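Local coordinates for phosphoserine aminotransferase SerC (Cytophaga hutchinsonii ATCC 33406, PDB 3FFR), which probably catalyses the pyridoxal-phosphate-dependent transamination that makes phosphoserine, the aminotransferase step of serine biosynthesis, at residues 153-156 / 157-160. Numbering follows the deposited sequence.
Sequences NTFR and DKNK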
loop_
_atom_site.group_PDB
_atom_site.type_symbol
_atom_site.label_atom_id
_atom_site.label_comp_id
_atom_site.label_asym_id
_atom_site.label_seq_id
_atom_site.Cartn_x
_atom_site.Cartn_y
_atom_site.Cartn_z
ATOM N N ASN A 153 23.219 0.590 -20.252
ATOM C CA ASN A 153 24.274 1.592 -20.144
ATOM C C ASN A 153 24.484 2.412 -21.401
ATOM O O ASN A 153 25.181 3.429 -21.366
ATOM C CB ASN A 153 25.618 0.954 -19.738
ATOM C CG ASN A 153 25.659 0.548 -18.278
ATOM O OD1 ASN A 153 24.792 0.936 -17.490
ATOM N ND2 ASN A 153 26.683 -0.224 -17.907
ATOM N N THR A 154 23.895 1.966 -22.499
ATOM C CA THR A 154 24.069 2.660 -23.776
ATOM C C THR A 154 23.149 3.847 -23.921
ATOM O O THR A 154 23.326 4.679 -24.806
ATOM C CB THR A 154 23.815 1.763 -25.001
ATOM O OG1 THR A 154 22.441 1.360 -25.050
ATOM C CG2 THR A 154 24.743 0.559 -25.001
ATOM N N PHE A 155 22.179 3.953 -23.038
ATOM C CA PHE A 155 21.169 5.039 -23.159
ATOM C C PHE A 155 21.595 6.417 -22.691
ATOM O O PHE A 155 21.146 7.426 -23.231
ATOM C CB PHE A 155 19.843 4.630 -22.519
ATOM C CG PHE A 155 19.038 3.684 -23.388
ATOM C CD1 PHE A 155 19.295 2.326 -23.374
ATOM C CD2 PHE A 155 18.084 4.167 -24.265
ATOM C CE1 PHE A 155 18.591 1.464 -24.185
ATOM C CE2 PHE A 155 17.382 3.302 -25.091
ATOM C CZ PHE A 155 17.640 1.950 -25.055
ATOM N N ARG A 156 22.511 6.460 -21.740
ATOM C CA ARG A 156 22.920 7.742 -21.175
ATOM C C ARG A 156 23.383 8.725 -22.214
ATOM O O ARG A 156 23.033 9.897 -22.178
ATOM C CB ARG A 156 24.030 7.646 -20.134
ATOM C CG ARG A 156 24.587 9.052 -19.929
ATOM C CD ARG A 156 23.386 10.013 -19.955
ATOM N NE ARG A 156 22.619 9.781 -18.755
ATOM C CZ ARG A 156 21.313 9.976 -18.561
ATOM N NH1 ARG A 156 20.478 10.398 -19.503
ATOM N NH2 ARG A 156 20.848 9.687 -17.377
ATOM N N ASP A 157 24.171 8.252 -23.164
ATOM C CA ASP A 157 24.716 9.169 -24.166
ATOM C C ASP A 157 23.765 9.526 -25.287
ATOM O O ASP A 157 24.016 10.457 -26.037
ATOM C CB ASP A 157 26.032 8.640 -24.725
ATOM C CG ASP A 157 27.189 8.838 -23.766
ATOM O OD1 ASP A 157 27.030 9.521 -22.704
ATOM O OD2 ASP A 157 28.279 8.327 -24.087
ATOM N N LYS A 158 22.674 8.785 -25.388
ATOM C CA LYS A 158 21.661 9.044 -26.428
ATOM C C LYS A 158 20.827 10.295 -26.141
ATOM O O LYS A 158 20.272 10.920 -27.041
ATOM C CB LYS A 158 20.743 7.837 -26.599
ATOM C CG LYS A 158 21.452 6.585 -27.037
ATOM C CD LYS A 158 20.426 5.467 -27.247
ATOM C CE LYS A 158 21.074 4.116 -27.517
ATOM N NZ LYS A 158 21.877 4.098 -28.764
ATOM N N ASN A 159 20.705 10.622 -24.862
ATOM C CA ASN A 159 20.003 11.834 -24.423
ATOM C C ASN A 159 20.528 12.143 -23.030
ATOM O O ASN A 159 20.034 11.626 -22.049
ATOM C CB ASN A 159 18.473 11.678 -24.456
ATOM C CG ASN A 159 17.739 12.954 -24.110
ATOM O OD1 ASN A 159 18.227 13.753 -23.313
ATOM N ND2 ASN A 159 16.522 13.130 -24.662
ATOM N N LYS A 160 21.536 13.002 -22.973
ATOM C CA LYS A 160 22.264 13.200 -21.730
ATOM C C LYS A 160 21.447 13.814 -20.621
ATOM O O LYS A 160 21.694 13.545 -19.459
ATOM C CB LYS A 160 23.556 13.973 -21.996
ATOM C CG LYS A 160 24.464 13.085 -22.898
ATOM C CD LYS A 160 25.694 13.688 -23.234
ATOM C CE LYS A 160 26.421 12.867 -24.284
ATOM N NZ LYS A 160 25.694 12.902 -25.576
HETATM O O HOH W 1 25.874 5.747 -22.675
#
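A local contact round a type I beta turn, F155 to K158, joins R156 to N159 and F155 to K158 in the loop that leads from helix 149-152 into strand 163-167. This strand belongs to the large mixed sheet of the fold-type-I aminotransferase architecture to which class-V enzymes belong. The turn is closed by K158 N, which donates to F155 O at 3.0 Å, and a water bridges N153 O to D157 N. K158 brings CE over one face of the F155 ring, with K158 CD 4.0 Å from F155 CD2, and runs alongside T154, where K158 CG is 3.5 Å from T154 O. Extended at chi2 and chi3 and bent at the last torsion (-63°), the chain brings NZ to the carbonyls of P122 and I125; its cation-pi attraction to the ring is at most weak. Shortening K158 to an alanine is likely to leave those two carbonyls without their ammonium donor and to uncover the ring face under CE. The ring itself is buried against I134, L136 and I164 of the sheet. R156, in the conformer described (one of two), starts trans at chi1 and folds at chi2 and chi3, which brings CD beside K160 CA and NH1 to N159 O. There its NH2 forms a salt bridge with D183, while NH1 is shared between A162 O and N159 O. K160 O sits over one guanidinium face. K160, bent at its last torsion, returns NZ to D157 O at 3.0 Å. In that same R156 conformer the bond from R156 NH1 to N159 O is 2.9 Å long and bent (133° at the hydrogen), though its acceptor lies 7° out of the guanidinium plane.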